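Local coordinates for putative Nitroreductase (Anabaena variabilis ATCC 29413, PDB 3EO7), which binds flavin mononucleotide and probably works as an FMN-dependent oxidoreductase of the nitroreductase family, at residues L162-T167 against L235-L240; D204-L209 against S371-D376. One frame throughout, in Å; residues are numbered along the deposited sequence.

Interaction 1: residues L162-T167 against L235-L240; sequences LAIIVT and LPLADL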
ATOM      1  N   LEU A 162     -17.080  13.885  -0.983  1.00 15.62           N
ATOM      2  CA  LEU A 162     -15.982  13.810  -0.049  1.00 18.82           C
ATOM      3  C   LEU A 162     -14.836  13.006  -0.660  1.00 17.06           C
ATOM      4  O   LEU A 162     -15.024  12.237  -1.572  1.00 16.06           O
ATOM      5  CB  LEU A 162     -16.393  13.235   1.306  1.00 20.17           C
ATOM      6  CG  LEU A 162     -16.673  11.748   1.485  1.00 22.37           C
ATOM      7  CD1 LEU A 162     -16.843  11.490   2.983  1.00 22.63           C
ATOM      8  CD2 LEU A 162     -17.894  11.332   0.703  1.00 19.91           C
ATOM      9  N   ALA A 163     -13.660  13.225  -0.119  1.00 16.16           N
ATOM     10  CA  ALA A 163     -12.446  12.571  -0.561  1.00 15.81           C
ATOM     11  C   ALA A 163     -11.554  12.319   0.630  1.00 16.26           C
ATOM     12  O   ALA A 163     -11.529  13.091   1.602  1.00 17.99           O
ATOM     13  CB  ALA A 163     -11.675  13.454  -1.581  1.00 15.41           C
ATOM     14  N   ILE A 164     -10.827  11.226   0.545  1.00 14.73           N
ATOM     15  CA  ILE A 164      -9.741  10.993   1.473  1.00 13.88           C
ATOM     16  C   ILE A 164      -8.480  11.505   0.781  1.00 16.20           C
ATOM     17  O   ILE A 164      -8.315  11.356  -0.426  1.00 16.04           O
ATOM     18  CB  ILE A 164      -9.585   9.474   1.787  1.00 16.03           C
ATOM     19  CG1 ILE A 164     -10.625   9.081   2.837  1.00 17.45           C
ATOM     20  CG2 ILE A 164      -8.185   9.153   2.361  1.00 15.62           C
ATOM     21  CD1 ILE A 164     -10.717   7.526   3.120  1.00 17.28           C
ATOM     22  N   ILE A 165      -7.581  12.099   1.551  1.00 13.62           N
ATOM     23  CA  ILE A 165      -6.249  12.378   1.058  1.00 14.68           C
ATOM     24  C   ILE A 165      -5.321  11.693   2.045  1.00 14.96           C
ATOM     25  O   ILE A 165      -5.477  11.848   3.274  1.00 15.20           O
ATOM     26  CB  ILE A 165      -5.925  13.879   0.914  1.00 16.32           C
ATOM     27  CG1 ILE A 165      -6.943  14.548  -0.038  1.00 14.45           C
ATOM     28  CG2 ILE A 165      -4.457  14.038   0.450  1.00 16.03           C
ATOM     29  CD1 ILE A 165      -6.712  16.074  -0.219  1.00 17.34           C
ATOM     30  N   VAL A 166      -4.354  10.947   1.512  1.00 13.95           N
ATOM     31  CA  VAL A 166      -3.357  10.268   2.333  1.00 14.38           C
ATOM     32  C   VAL A 166      -2.050  10.995   2.140  1.00 15.66           C
ATOM     33  O   VAL A 166      -1.584  11.173   1.003  1.00 16.28           O
ATOM     34  CB  VAL A 166      -3.149   8.788   1.996  1.00 15.42           C
ATOM     35  CG1 VAL A 166      -2.125   8.144   2.983  1.00 15.98           C
ATOM     36  CG2 VAL A 166      -4.459   8.049   2.074  1.00 15.34           C
ATOM     37  N   THR A 167      -1.479  11.434   3.255  1.00 15.16           N
ATOM     38  CA  THR A 167      -0.179  12.056   3.235  1.00 15.40           C
ATOM     39  C   THR A 167       0.813  11.168   3.994  1.00 16.10           C
ATOM     40  O   THR A 167       0.411  10.195   4.677  1.00 15.98           O
ATOM     41  CB  THR A 167      -0.192  13.396   3.977  1.00 13.80           C
ATOM     42  OG1 THR A 167      -0.399  13.165   5.381  1.00 16.28           O
ATOM     43  CG2 THR A 167      -1.224  14.378   3.403  1.00 14.46           C
ATOM     44  N   LEU A 235      -8.147  10.503  -3.030  1.00 14.46           N
ATOM     45  CA  LEU A 235      -9.180   9.498  -3.297  1.00 15.47           C
ATOM     46  C   LEU A 235     -10.603   9.989  -3.059  1.00 16.43           C
ATOM     47  O   LEU A 235     -11.136   9.849  -1.966  1.00 16.83           O
ATOM     48  CB  LEU A 235      -8.929   8.202  -2.477  1.00 20.21           C
ATOM     49  CG  LEU A 235      -7.563   7.519  -2.571  1.00 28.83           C
ATOM     50  CD1 LEU A 235      -6.655   7.918  -1.436  1.00 20.88           C
ATOM     51  CD2 LEU A 235      -7.729   5.995  -2.567  1.00 22.43           C
ATOM     52  N   PRO A 236     -11.224  10.563  -4.085  1.00 15.29           N
ATOM     53  CA  PRO A 236     -12.649  10.803  -3.950  1.00 14.22           C
ATOM     54  C   PRO A 236     -13.374   9.513  -3.598  1.00 14.54           C
ATOM     55  O   PRO A 236     -13.029   8.432  -4.111  1.00 15.17           O
ATOM     56  CB  PRO A 236     -13.084  11.274  -5.355  1.00 15.85           C
ATOM     57  CG  PRO A 236     -11.868  11.746  -5.986  1.00 20.99           C
ATOM     58  CD  PRO A 236     -10.710  11.023  -5.386  1.00 19.76           C
ATOM     59  N   LEU A 237     -14.360   9.632  -2.711  1.00 14.61           N
ATOM     60  CA  LEU A 237     -15.154   8.510  -2.267  1.00 15.67           C
ATOM     61  C   LEU A 237     -16.538   8.568  -2.899  1.00 15.48           C
ATOM     62  O   LEU A 237     -17.351   9.425  -2.537  1.00 15.91           O
ATOM     63  CB  LEU A 237     -15.276   8.519  -0.751  1.00 17.29           C
ATOM     64  CG  LEU A 237     -13.980   8.323   0.023  1.00 18.15           C
ATOM     65  CD1 LEU A 237     -14.305   8.338   1.534  1.00 17.40           C
ATOM     66  CD2 LEU A 237     -13.235   7.057  -0.383  1.00 19.00           C
ATOM     67  N   ALA A 238     -16.796   7.649  -3.830  1.00 14.18           N
ATOM     68  CA  ALA A 238     -18.081   7.583  -4.539  1.00 14.07           C
ATOM     69  C   ALA A 238     -19.057   6.715  -3.778  1.00 12.57           C
ATOM     70  O   ALA A 238     -18.754   5.538  -3.529  1.00 15.12           O
ATOM     71  CB  ALA A 238     -17.875   6.999  -5.937  1.00 14.76           C
ATOM     72  N   ASP A 239     -20.226   7.274  -3.490  1.00 13.91           N
ATOM     73  CA  ASP A 239     -21.272   6.588  -2.767  1.00 14.56           C
ATOM     74  C   ASP A 239     -22.067   5.732  -3.753  1.00 14.71           C
ATOM     75  O   ASP A 239     -22.867   6.249  -4.533  1.00 16.31           O
ATOM     76  CB  ASP A 239     -22.177   7.613  -2.118  1.00 16.00           C
ATOM     77  CG  ASP A 239     -23.259   6.986  -1.271  1.00 21.63           C
ATOM     78  OD1 ASP A 239     -23.472   5.760  -1.353  1.00 18.61           O
ATOM     79  OD2 ASP A 239     -23.923   7.753  -0.542  1.00 23.69           O
ATOM     80  N   LEU A 240     -21.831   4.435  -3.722  1.00 15.20           N
ATOM     81  CA  LEU A 240     -22.477   3.531  -4.652  1.00 16.15           C
ATOM     82  C   LEU A 240     -23.995   3.397  -4.443  1.00 15.86           C
ATOM     83  O   LEU A 240     -24.704   2.852  -5.299  1.00 16.93           O
ATOM     84  CB  LEU A 240     -21.776   2.163  -4.643  1.00 17.72           C
ATOM     85  CG  LEU A 240     -20.304   2.145  -5.047  1.00 19.92           C
ATOM     86  CD1 LEU A 240     -19.788   0.727  -4.932  1.00 21.59           C
ATOM     87  CD2 LEU A 240     -20.045   2.729  -6.466  1.00 19.96           C
TER
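The flat groups meeting between I164 and L235 are peptide units, and they meet unevenly: I164 N comes to L235 O from above its carbonyl plane, 46° out of it and 2.9 Å away, whereas L235 N lies almost straight beyond I164 O at 2.7 Å. At the pairing's other end L237 N gives a nearly linear bond to L162 O, also 2.9 Å. Between these lies the non-hydrogen-bonded pair of A163 and P236, where the CA atoms close to 3.8 Å. P236 N, a tertiary amide, therefore costs no bond to 162-167. On this face the A163 methyl rests against P236, while I164 and L235 occupy the other face. L237 CD1 wedges against both CG1 and CD1 of I164, each 4.0 Å away. L162 holds CG between backbone N and carbonyl carbon (chi1 74°), which carries CD2 to L237 CB. Farther along, L235 CD1 lies against V166 CG2 at 4.1 Å. Y205 of the next strand adds its side chain to L162 and L237. The whole illustrates a twisted antiparallel pair, its strand directions 146° apart, in an antiparallel sheet built mostly from the first nitroreductase-family region.

Interaction 2: residues D204-L209 against S371-D376; sequences DYRPHL and SPDYFD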
ATOM      1  N   ASP A 204     -20.363   0.252   0.869  1.00 14.76           N
ATOM      2  CA  ASP A 204     -20.982   0.700  -0.385  1.00 16.28           C
ATOM      3  C   ASP A 204     -20.411   1.992  -0.960  1.00 15.44           C
ATOM      4  O   ASP A 204     -21.137   2.839  -1.479  1.00 14.91           O
ATOM      5  CB  ASP A 204     -22.506   0.774  -0.249  1.00 15.46           C
ATOM      6  CG  ASP A 204     -23.115  -0.555   0.035  1.00 22.03           C
ATOM      7  OD1 ASP A 204     -22.836  -1.513  -0.702  1.00 23.20           O
ATOM      8  OD2 ASP A 204     -23.884  -0.625   0.995  1.00 21.74           O
ATOM      9  N   TYR A 205     -19.101   2.120  -0.824  1.00 16.25           N
ATOM     10  CA  TYR A 205     -18.326   3.224  -1.396  1.00 14.34           C
ATOM     11  C   TYR A 205     -17.325   2.627  -2.373  1.00 15.63           C
ATOM     12  O   TYR A 205     -17.008   1.423  -2.308  1.00 17.09           O
ATOM     13  CB  TYR A 205     -17.556   3.990  -0.320  1.00 14.99           C
ATOM     14  CG  TYR A 205     -18.322   5.138   0.277  1.00 15.66           C
ATOM     15  CD1 TYR A 205     -18.389   6.342  -0.402  1.00 17.04           C
ATOM     16  CD2 TYR A 205     -18.985   5.028   1.478  1.00 18.94           C
ATOM     17  CE1 TYR A 205     -19.079   7.410   0.092  1.00 18.43           C
ATOM     18  CE2 TYR A 205     -19.688   6.123   1.997  1.00 17.45           C
ATOM     19  CZ  TYR A 205     -19.718   7.303   1.286  1.00 22.51           C
ATOM     20  OH  TYR A 205     -20.395   8.421   1.721  1.00 21.22           O
ATOM     21  N   ARG A 206     -16.876   3.462  -3.303  1.00 15.72           N
ATOM     22  CA  ARG A 206     -15.769   3.111  -4.199  1.00 15.92           C
ATOM     23  C   ARG A 206     -14.803   4.299  -4.221  1.00 16.07           C
ATOM     24  O   ARG A 206     -15.184   5.427  -4.573  1.00 16.40           O
ATOM     25  CB  ARG A 206     -16.191   2.793  -5.622  1.00 17.51           C
ATOM     26  CG  ARG A 206     -14.968   2.344  -6.457  1.00 18.65           C
ATOM     27  CD  ARG A 206     -15.273   2.244  -7.908  1.00 20.95           C
ATOM     28  NE  ARG A 206     -14.218   1.498  -8.593  1.00 16.32           N
ATOM     29  CZ  ARG A 206     -13.082   2.006  -9.056  1.00 18.02           C
ATOM     30  NH1 ARG A 206     -12.778   3.296  -8.928  1.00 15.68           N
ATOM     31  NH2 ARG A 206     -12.233   1.192  -9.658  1.00 16.33           N
ATOM     32  N   PRO A 207     -13.547   4.058  -3.856  1.00 15.25           N
ATOM     33  CA  PRO A 207     -12.577   5.145  -3.954  1.00 14.26           C
ATOM     34  C   PRO A 207     -12.073   5.213  -5.399  1.00 15.91           C
ATOM     35  O   PRO A 207     -12.015   4.187  -6.073  1.00 17.82           O
ATOM     36  CB  PRO A 207     -11.434   4.683  -3.026  1.00 16.78           C
ATOM     37  CG  PRO A 207     -11.547   3.195  -2.972  1.00 17.96           C
ATOM     38  CD  PRO A 207     -12.957   2.812  -3.343  1.00 17.29           C
ATOM     39  N   HIS A 208     -11.788   6.420  -5.855  1.00 16.46           N
ATOM     40  CA  HIS A 208     -11.194   6.680  -7.146  1.00 14.99           C
ATOM     41  C   HIS A 208      -9.811   7.218  -6.872  1.00 15.51           C
ATOM     42  O   HIS A 208      -9.650   8.292  -6.276  1.00 17.52           O
ATOM     43  CB  HIS A 208     -12.039   7.650  -7.917  1.00 17.18           C
ATOM     44  CG  HIS A 208     -13.306   7.034  -8.409  1.00 17.82           C
ATOM     45  ND1 HIS A 208     -13.479   6.647  -9.722  1.00 16.72           N
ATOM     46  CD2 HIS A 208     -14.443   6.688  -7.752  1.00 15.21           C
ATOM     47  CE1 HIS A 208     -14.676   6.095  -9.852  1.00 18.37           C
ATOM     48  NE2 HIS A 208     -15.286   6.112  -8.672  1.00 15.16           N
ATOM     49  N   LEU A 209      -8.818   6.428  -7.256  1.00 16.73           N
ATOM     50  CA  LEU A 209      -7.443   6.738  -6.948  1.00 17.18           C
ATOM     51  C   LEU A 209      -6.897   7.810  -7.881  1.00 16.38           C
ATOM     52  O   LEU A 209      -7.016   7.688  -9.113  1.00 16.00           O
ATOM     53  CB  LEU A 209      -6.613   5.486  -7.096  1.00 17.24           C
ATOM     54  CG  LEU A 209      -5.155   5.566  -6.703  1.00 22.25           C
ATOM     55  CD1 LEU A 209      -5.008   5.957  -5.207  1.00 23.03           C
ATOM     56  CD2 LEU A 209      -4.468   4.145  -7.006  1.00 18.18           C
ATOM     57  N   SER A 371     -12.494  -4.518 -10.407  1.00 19.98           N
ATOM     58  CA  SER A 371     -11.257  -3.869 -10.862  1.00 19.82           C
ATOM     59  C   SER A 371     -10.941  -2.627 -10.018  1.00 17.70           C
ATOM     60  O   SER A 371     -11.155  -1.485 -10.427  1.00 17.15           O
ATOM     61  CB  SER A 371     -11.360  -3.530 -12.338  1.00 24.54           C
ATOM     62  OG  SER A 371     -10.072  -3.125 -12.797  1.00 33.38           O
ATOM     63  N   PRO A 372     -10.469  -2.846  -8.794  1.00 17.09           N
ATOM     64  CA  PRO A 372     -10.142  -1.718  -7.928  1.00 18.75           C
ATOM     65  C   PRO A 372      -8.986  -0.923  -8.539  1.00 19.09           C
ATOM     66  O   PRO A 372      -8.163  -1.477  -9.289  1.00 17.94           O
ATOM     67  CB  PRO A 372      -9.709  -2.382  -6.614  1.00 19.76           C
ATOM     68  CG  PRO A 372      -9.490  -3.814  -6.947  1.00 19.52           C
ATOM     69  CD  PRO A 372     -10.108  -4.144  -8.202  1.00 19.46           C
ATOM     70  N   ASP A 373      -8.930   0.366  -8.241  1.00 18.99           N
ATOM     71  CA  ASP A 373      -7.907   1.191  -8.810  1.00 16.85           C
ATOM     72  C   ASP A 373      -6.530   0.903  -8.197  1.00 16.14           C
ATOM     73  O   ASP A 373      -6.377   0.797  -6.961  1.00 16.38           O
ATOM     74  CB  ASP A 373      -8.184   2.680  -8.566  1.00 15.47           C
ATOM     75  CG  ASP A 373      -9.364   3.200  -9.330  1.00 17.21           C
ATOM     76  OD1 ASP A 373      -9.841   2.559 -10.304  1.00 15.27           O
ATOM     77  OD2 ASP A 373      -9.777   4.326  -9.006  1.00 16.63           O
ATOM     78  N   TYR A 374      -5.557   0.841  -9.096  1.00 16.21           N
ATOM     79  CA  TYR A 374      -4.134   0.874  -8.799  1.00 16.16           C
ATOM     80  C   TYR A 374      -3.580   2.007  -9.665  1.00 15.18           C
ATOM     81  O   TYR A 374      -4.233   2.489 -10.586  1.00 15.68           O
ATOM     82  CB  TYR A 374      -3.450  -0.426  -9.207  1.00 17.25           C
ATOM     83  CG  TYR A 374      -3.810  -1.592  -8.303  1.00 15.54           C
ATOM     84  CD1 TYR A 374      -4.989  -2.297  -8.481  1.00 15.77           C
ATOM     85  CD2 TYR A 374      -2.967  -2.001  -7.276  1.00 19.00           C
ATOM     86  CE1 TYR A 374      -5.312  -3.379  -7.652  1.00 14.51           C
ATOM     87  CE2 TYR A 374      -3.297  -3.076  -6.460  1.00 16.87           C
ATOM     88  CZ  TYR A 374      -4.467  -3.753  -6.657  1.00 14.82           C
ATOM     89  OH  TYR A 374      -4.804  -4.812  -5.847  1.00 17.93           O
ATOM     90  N   PHE A 375      -2.329   2.378  -9.440  1.00 16.75           N
ATOM     91  CA  PHE A 375      -1.679   3.395 -10.264  1.00 17.49           C
ATOM     92  C   PHE A 375      -1.349   2.788 -11.612  1.00 18.89           C
ATOM     93  O   PHE A 375      -1.835   3.266 -12.658  1.00 18.89           O
ATOM     94  CB  PHE A 375      -0.465   3.992  -9.542  1.00 17.57           C
ATOM     95  CG  PHE A 375      -0.834   4.702  -8.295  1.00 17.93           C
ATOM     96  CD1 PHE A 375      -1.521   5.906  -8.364  1.00 18.53           C
ATOM     97  CD2 PHE A 375      -0.513   4.193  -7.047  1.00 18.92           C
ATOM     98  CE1 PHE A 375      -1.899   6.566  -7.218  1.00 22.01           C
ATOM     99  CE2 PHE A 375      -0.900   4.844  -5.903  1.00 21.96           C
ATOM    100  CZ  PHE A 375      -1.573   6.047  -5.984  1.00 22.42           C
ATOM    101  N   ASP A 376      -0.557   1.712 -11.625  1.00 18.73           N
ATOM    102  CA  ASP A 376      -0.326   0.977 -12.864  1.00 18.05           C
ATOM    103  C   ASP A 376       0.281  -0.386 -12.618  1.00 18.15           C
ATOM    104  O   ASP A 376       1.499  -0.531 -12.556  1.00 18.31           O
ATOM    105  CB  ASP A 376       0.537   1.780 -13.857  1.00 19.21           C
ATOM    106  CG  ASP A 376       0.510   1.179 -15.261  1.00 23.92           C
ATOM    107  OD1 ASP A 376       0.025   0.055 -15.408  1.00 20.76           O
ATOM    108  OD2 ASP A 376       0.965   1.840 -16.206  1.00 27.42           O
TER
HETATM  109  O   HOH W   1     -10.712   1.715  -6.328  1.00 14.36           O
HETATM  110  O   HOH W   2     -10.885   5.937 -10.856  1.00 19.51           O
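L209 and D373 bring the two segments together, their CA atoms 5.9 Å apart, where the touching parts run in nearly the same direction, 24° apart. No strand ladder forms, for 371-376 is a loop. It lies in the second nitroreductase-family region and 204-209 in the first, so the contact is a junction between the two related halves, built round a two-pronged arginine–aspartate salt bridge. R206 reaches out with an extended chain and grips D373 end-on. NH2 binds OD1 at 2.8 Å, and NH1 gives a longer bond to OD2. The two planes stand 69° apart, and both nitrogens reach the carboxylate from above its plane, although OD1 lies in the plane of the guanidinium. NH2 adds a weak bond to S371 O, while NE forms a salt bridge with D369, so a second carboxylate helps fix the rotation of the guanidinium group. NH1 also lies over the centre of the H208 ring, 3.4 Å above its plane. OD2 of D373 is shared further: L209 N meets its anti lone pair at 2.9 Å, and a water that also bonds H208 ND1 donates to it. These donors, with the arginine, would be expected to stabilise the negative charge. A second water bridges P207 O and D373 N. Beyond the polar cluster, L209 places CG anti to its own nitrogen (chi1 -175°), sending the isopropyl end to F375, whose ring also stacks with Y455 of helix 452-473. CB of L209 meanwhile touches CB of D373 at 3.5 Å. The closing element is a CH-pi contact: L209 CD2 sits over the face of the F375 ring, 3.5 Å from its centroid.

How the interactions relate
From the N terminus, strand 162-169 comes first; the chain then passes through helices 170-177 and 181-202 to 204-209 before returning in strand 229-239. Interaction 1 closes this largely helical loop of 67 intervening residues. Interaction 2 starts within it, at 204-209, and reaches 371-376 across 161 residues, so the two closures cross. They meet in one sheet, where strand 229-239 lies between 162-169 and the edge strand 205-207: A238 O and R206 N are 2.8 Å apart, a probable hydrogen bond, and L240 N approaches D204 O likewise. Interaction 1 thus joins strands inside the first family region, and interaction 2 links that sheet's edge to the second.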